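Local coordinates for condensin complex subunit 3 (Schizosaccharomyces pombe, PDB 5OQR), which serves as a regulatory subunit of condensin, a complex required for converting interphase chromatin into mitotic-like condensed chromosomes, at residues E243-I255 / V279-D291. Numbering follows the deposited sequence.
Sequences EKAAADMLAYQWI and VLAIKKFFDVRVD
Arg-289, the first residue after helix 275-288 to leave helical backbone angles, brings a face of its guanidinium over Tyr-252 CE1 and turns an edge to Ala-251 O. Its chain turns at chi2 (-81°) and again at chi3, folding against helix 240-257. The bond from CA to CB heads toward that helix; CG comes 4.0 Å from Ala-251 CB and lies over one face of the Phe-285 ring. CD sits 3.5 Å from Tyr-252 CZ, approaching the ring obliquely. NE and CZ run past Tyr-252 CE1, and the guanidinium plane lies 3° from that of the ring, evidence for a parallel, offset overlap. At the tip, NH1 donates to Ala-251 O at 2.7 Å, met almost head-on and in the guanidinium plane, though the N-H is bent at 133°. Ala-251 lies within the wider pi-type turn 249-254: Ile-255 N, its expected i+4 donor, bonds weakly to Leu-250 O, and the arginine donates instead.

Val-288 is a knob in a hole formed by Ala-247, Asp-248, Ala-251 and Tyr-252: its CG2 touches Ala-247 CB (3.7 Å), while CG1 approaches Tyr-252 CE2 obliquely, at 3.5 Å. Deeper in, Leu-250 CD1 meets the edge of Phe-285, and Ile-255 CG1 approaches CE2 of the same ring at 4.0 Å. The segment axes come within 9.0 Å where small Ala-247 and Ala-251 meet Phe-285 and Val-288.

This nearly perpendicular pair joins helix 240-257, within HEAT repeat 5, to helix 275-288; helix 224-235 touches both, helix 262-266, between them in the chain, bridges their buried sides, and helix 308-324 packs on helix 275-288.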
loop_
_atom_site.group_PDB
_atom_site.type_symbol
_atom_site.label_atom_id
_atom_site.label_comp_id
_atom_site.label_asym_id
_atom_site.label_seq_id
_atom_site.Cartn_x
_atom_site.Cartn_y
_atom_site.Cartn_z
ATOM N N GLU A 243 0.122 -6.404 -10.731
ATOM C CA GLU A 243 -1.272 -6.095 -11.018
ATOM C C GLU A 243 -1.776 -6.907 -12.205
ATOM O O GLU A 243 -2.936 -7.333 -12.228
ATOM C CB GLU A 243 -1.416 -4.596 -11.275
ATOM C CG GLU A 243 -2.845 -4.101 -11.288
ATOM C CD GLU A 243 -3.394 -3.971 -12.691
ATOM O OE1 GLU A 243 -2.890 -3.116 -13.447
ATOM O OE2 GLU A 243 -4.318 -4.733 -13.041
ATOM N N LYS A 244 -0.913 -7.140 -13.195
ATOM C CA LYS A 244 -1.307 -7.929 -14.357
ATOM C C LYS A 244 -1.483 -9.397 -13.991
ATOM O O LYS A 244 -2.377 -10.070 -14.515
ATOM C CB LYS A 244 -0.267 -7.782 -15.465
ATOM C CG LYS A 244 -0.844 -7.616 -16.854
ATOM C CD LYS A 244 -1.734 -8.773 -17.253
ATOM C CE LYS A 244 -2.137 -8.659 -18.714
ATOM N NZ LYS A 244 -3.174 -9.652 -19.097
ATOM N N ALA A 245 -0.634 -9.913 -13.101
ATOM C CA ALA A 245 -0.736 -11.312 -12.704
ATOM C C ALA A 245 -2.010 -11.567 -11.911
ATOM O O ALA A 245 -2.630 -12.627 -12.048
ATOM C CB ALA A 245 0.492 -11.715 -11.887
ATOM N N ALA A 246 -2.413 -10.610 -11.074
ATOM C CA ALA A 246 -3.640 -10.771 -10.303
ATOM C C ALA A 246 -4.867 -10.692 -11.200
ATOM O O ALA A 246 -5.845 -11.418 -10.990
ATOM C CB ALA A 246 -3.708 -9.709 -9.207
ATOM N N ALA A 247 -4.833 -9.818 -12.206
ATOM C CA ALA A 247 -5.948 -9.716 -13.138
ATOM C C ALA A 247 -6.070 -10.964 -14.002
ATOM O O ALA A 247 -7.181 -11.343 -14.387
ATOM C CB ALA A 247 -5.783 -8.475 -14.014
ATOM N N ASP A 248 -4.946 -11.614 -14.316
ATOM C CA ASP A 248 -4.994 -12.832 -15.118
ATOM C C ASP A 248 -5.519 -14.007 -14.305
ATOM O O ASP A 248 -6.279 -14.833 -14.819
ATOM C CB ASP A 248 -3.607 -13.143 -15.682
ATOM C CG ASP A 248 -3.273 -12.313 -16.910
ATOM O OD1 ASP A 248 -3.919 -11.267 -17.118
ATOM O OD2 ASP A 248 -2.363 -12.707 -17.668
ATOM N N MET A 249 -5.118 -14.104 -13.035
ATOM C CA MET A 249 -5.671 -15.134 -12.164
ATOM C C MET A 249 -7.174 -14.969 -12.024
ATOM O O MET A 249 -7.915 -15.956 -11.971
ATOM C CB MET A 249 -5.000 -15.068 -10.795
ATOM C CG MET A 249 -5.651 -15.935 -9.715
ATOM S SD MET A 249 -5.149 -15.446 -8.058
ATOM C CE MET A 249 -5.925 -13.837 -7.932
ATOM N N LEU A 250 -7.637 -13.723 -11.949
ATOM C CA LEU A 250 -9.061 -13.457 -11.807
ATOM C C LEU A 250 -9.805 -13.736 -13.106
ATOM O O LEU A 250 -10.927 -14.253 -13.086
ATOM C CB LEU A 250 -9.253 -12.005 -11.359
ATOM C CG LEU A 250 -10.649 -11.437 -11.088
ATOM C CD1 LEU A 250 -11.263 -10.874 -12.357
ATOM C CD2 LEU A 250 -11.568 -12.472 -10.453
ATOM N N ALA A 251 -9.187 -13.433 -14.244
ATOM C CA ALA A 251 -9.875 -13.461 -15.525
ATOM C C ALA A 251 -9.747 -14.783 -16.270
ATOM O O ALA A 251 -10.430 -14.964 -17.282
ATOM C CB ALA A 251 -9.353 -12.333 -16.420
ATOM N N TYR A 252 -8.901 -15.706 -15.814
ATOM C CA TYR A 252 -8.702 -16.950 -16.551
ATOM C C TYR A 252 -8.830 -18.180 -15.663
ATOM O O TYR A 252 -9.274 -19.234 -16.128
ATOM C CB TYR A 252 -7.339 -16.946 -17.244
ATOM C CG TYR A 252 -7.306 -16.120 -18.512
ATOM C CD1 TYR A 252 -8.052 -16.489 -19.621
ATOM C CD2 TYR A 252 -6.528 -14.977 -18.602
ATOM C CE1 TYR A 252 -8.029 -15.741 -20.780
ATOM C CE2 TYR A 252 -6.496 -14.223 -19.757
ATOM C CZ TYR A 252 -7.249 -14.611 -20.843
ATOM O OH TYR A 252 -7.224 -13.863 -21.999
ATOM N N GLN A 253 -8.449 -18.070 -14.392
ATOM C CA GLN A 253 -8.598 -19.194 -13.473
ATOM C C GLN A 253 -9.901 -19.101 -12.681
ATOM O O GLN A 253 -10.729 -20.015 -12.726
ATOM C CB GLN A 253 -7.407 -19.264 -12.515
ATOM C CG GLN A 253 -7.398 -20.528 -11.661
ATOM C CD GLN A 253 -6.679 -20.343 -10.343
ATOM O OE1 GLN A 253 -5.725 -19.573 -10.244
ATOM N NE2 GLN A 253 -7.143 -21.045 -9.316
ATOM N N TRP A 254 -10.088 -18.006 -11.944
ATOM C CA TRP A 254 -11.253 -17.895 -11.074
ATOM C C TRP A 254 -12.547 -17.919 -11.875
ATOM O O TRP A 254 -13.530 -18.543 -11.461
ATOM C CB TRP A 254 -11.157 -16.622 -10.234
ATOM C CG TRP A 254 -10.131 -16.723 -9.151
ATOM C CD1 TRP A 254 -9.079 -17.587 -9.100
ATOM C CD2 TRP A 254 -10.068 -15.945 -7.951
ATOM N NE1 TRP A 254 -8.361 -17.392 -7.950
ATOM C CE2 TRP A 254 -8.947 -16.389 -7.225
ATOM C CE3 TRP A 254 -10.849 -14.915 -7.423
ATOM C CZ2 TRP A 254 -8.587 -15.839 -6.000
ATOM C CZ3 TRP A 254 -10.489 -14.370 -6.206
ATOM C CH2 TRP A 254 -9.369 -14.832 -5.508
ATOM N N ILE A 255 -12.569 -17.246 -13.026
ATOM C CA ILE A 255 -13.743 -17.308 -13.887
ATOM C C ILE A 255 -14.028 -18.748 -14.287
ATOM O O ILE A 255 -15.185 -19.121 -14.519
ATOM C CB ILE A 255 -13.542 -16.403 -15.119
ATOM C CG1 ILE A 255 -14.799 -16.369 -15.988
ATOM C CG2 ILE A 255 -12.373 -16.895 -15.960
ATOM C CD1 ILE A 255 -16.053 -15.909 -15.268
ATOM N N VAL A 279 -16.331 -3.727 -7.980
ATOM C CA VAL A 279 -16.278 -2.889 -9.175
ATOM C C VAL A 279 -14.919 -3.023 -9.849
ATOM O O VAL A 279 -14.826 -3.243 -11.061
ATOM C CB VAL A 279 -16.588 -1.424 -8.818
ATOM C CG1 VAL A 279 -16.378 -0.516 -10.023
ATOM C CG2 VAL A 279 -18.010 -1.292 -8.309
ATOM N N LEU A 280 -13.844 -2.884 -9.070
ATOM C CA LEU A 280 -12.501 -2.969 -9.630
ATOM C C LEU A 280 -12.267 -4.317 -10.301
ATOM O O LEU A 280 -11.678 -4.384 -11.386
ATOM C CB LEU A 280 -11.467 -2.727 -8.531
ATOM C CG LEU A 280 -9.991 -2.844 -8.916
ATOM C CD1 LEU A 280 -9.605 -1.782 -9.930
ATOM C CD2 LEU A 280 -9.123 -2.744 -7.678
ATOM N N ALA A 281 -12.723 -5.401 -9.673
ATOM C CA ALA A 281 -12.567 -6.722 -10.270
ATOM C C ALA A 281 -13.249 -6.798 -11.630
ATOM O O ALA A 281 -12.686 -7.343 -12.585
ATOM C CB ALA A 281 -13.126 -7.789 -9.330
ATOM N N ILE A 282 -14.462 -6.256 -11.739
ATOM C CA ILE A 282 -15.172 -6.273 -13.015
ATOM C C ILE A 282 -14.387 -5.494 -14.061
ATOM O O ILE A 282 -14.184 -5.961 -15.187
ATOM C CB ILE A 282 -16.597 -5.714 -12.841
ATOM C CG1 ILE A 282 -17.423 -6.640 -11.947
ATOM C CG2 ILE A 282 -17.286 -5.543 -14.196
ATOM C CD1 ILE A 282 -18.747 -6.051 -11.502
ATOM N N LYS A 283 -13.940 -4.290 -13.705
ATOM C CA LYS A 283 -13.200 -3.469 -14.656
ATOM C C LYS A 283 -11.924 -4.165 -15.108
ATOM O O LYS A 283 -11.591 -4.150 -16.297
ATOM C CB LYS A 283 -12.882 -2.111 -14.033
ATOM C CG LYS A 283 -14.115 -1.305 -13.685
ATOM C CD LYS A 283 -13.773 0.117 -13.299
ATOM C CE LYS A 283 -15.027 0.958 -13.162
ATOM N NZ LYS A 283 -14.730 2.383 -12.875
ATOM N N LYS A 284 -11.201 -4.785 -14.176
ATOM C CA LYS A 284 -9.961 -5.459 -14.541
ATOM C C LYS A 284 -10.232 -6.705 -15.374
ATOM O O LYS A 284 -9.474 -7.013 -16.300
ATOM C CB LYS A 284 -9.167 -5.814 -13.282
ATOM C CG LYS A 284 -8.505 -4.627 -12.600
ATOM C CD LYS A 284 -7.604 -3.869 -13.562
ATOM C CE LYS A 284 -6.543 -3.067 -12.830
ATOM N NZ LYS A 284 -7.105 -1.877 -12.137
ATOM N N PHE A 285 -11.300 -7.436 -15.062
ATOM C CA PHE A 285 -11.660 -8.589 -15.879
ATOM C C PHE A 285 -11.847 -8.188 -17.337
ATOM O O PHE A 285 -11.376 -8.882 -18.245
ATOM C CB PHE A 285 -12.933 -9.240 -15.338
ATOM C CG PHE A 285 -13.473 -10.334 -16.214
ATOM C CD1 PHE A 285 -14.418 -10.058 -17.186
ATOM C CD2 PHE A 285 -13.034 -11.638 -16.068
ATOM C CE1 PHE A 285 -14.914 -11.057 -17.996
ATOM C CE2 PHE A 285 -13.527 -12.646 -16.875
ATOM C CZ PHE A 285 -14.468 -12.354 -17.841
ATOM N N PHE A 286 -12.530 -7.072 -17.582
ATOM C CA PHE A 286 -12.799 -6.640 -18.945
ATOM C C PHE A 286 -11.638 -5.886 -19.573
ATOM O O PHE A 286 -11.646 -5.678 -20.789
ATOM C CB PHE A 286 -14.061 -5.776 -18.981
ATOM C CG PHE A 286 -15.327 -6.560 -18.810
ATOM C CD1 PHE A 286 -15.688 -7.519 -19.738
ATOM C CD2 PHE A 286 -16.154 -6.342 -17.726
ATOM C CE1 PHE A 286 -16.848 -8.248 -19.587
ATOM C CE2 PHE A 286 -17.318 -7.067 -17.570
ATOM C CZ PHE A 286 -17.664 -8.021 -18.503
ATOM N N ASP A 287 -10.649 -5.465 -18.784
ATOM C CA ASP A 287 -9.394 -5.012 -19.371
ATOM C C ASP A 287 -8.624 -6.189 -19.950
ATOM O O ASP A 287 -7.974 -6.064 -20.993
ATOM C CB ASP A 287 -8.553 -4.278 -18.327
ATOM C CG ASP A 287 -9.002 -2.844 -18.110
ATOM O OD1 ASP A 287 -9.538 -2.233 -19.058
ATOM O OD2 ASP A 287 -8.813 -2.322 -16.991
ATOM N N VAL A 288 -8.700 -7.345 -19.291
ATOM C CA VAL A 288 -8.049 -8.550 -19.790
ATOM C C VAL A 288 -8.874 -9.190 -20.900
ATOM O O VAL A 288 -8.324 -9.677 -21.893
ATOM C CB VAL A 288 -7.812 -9.532 -18.629
ATOM C CG1 VAL A 288 -7.142 -10.804 -19.125
ATOM C CG2 VAL A 288 -6.976 -8.880 -17.539
ATOM N N ARG A 289 -10.193 -9.207 -20.748
ATOM C CA ARG A 289 -11.097 -9.899 -21.665
ATOM C C ARG A 289 -12.026 -8.871 -22.306
ATOM O O ARG A 289 -13.234 -8.869 -22.054
ATOM C CB ARG A 289 -11.897 -10.989 -20.924
ATOM C CG ARG A 289 -11.077 -11.881 -19.991
ATOM C CD ARG A 289 -10.345 -12.982 -20.734
ATOM N NE ARG A 289 -11.258 -13.848 -21.476
ATOM C CZ ARG A 289 -11.867 -14.917 -20.973
ATOM N NH1 ARG A 289 -11.674 -15.278 -19.713
ATOM N NH2 ARG A 289 -12.676 -15.633 -21.737
ATOM N N VAL A 290 -11.462 -7.998 -23.144
ATOM C CA VAL A 290 -12.273 -6.975 -23.799
ATOM C C VAL A 290 -13.307 -7.612 -24.716
ATOM O O VAL A 290 -14.385 -7.046 -24.934
ATOM C CB VAL A 290 -11.372 -5.994 -24.574
ATOM C CG1 VAL A 290 -12.215 -4.917 -25.245
ATOM C CG2 VAL A 290 -10.353 -5.362 -23.647
ATOM N N ASP A 291 -13.001 -8.784 -25.272
ATOM C CA ASP A 291 -13.941 -9.445 -26.172
ATOM C C ASP A 291 -15.274 -9.708 -25.484
ATOM O O ASP A 291 -16.334 -9.623 -26.115
ATOM C CB ASP A 291 -13.343 -10.755 -26.685
ATOM C CG ASP A 291 -12.862 -11.657 -25.561
ATOM O OD1 ASP A 291 -12.234 -11.144 -24.612
ATOM O OD2 ASP A 291 -13.112 -12.880 -25.625
HETATM O O HOH W 1 -4.868 -6.926 -19.699
#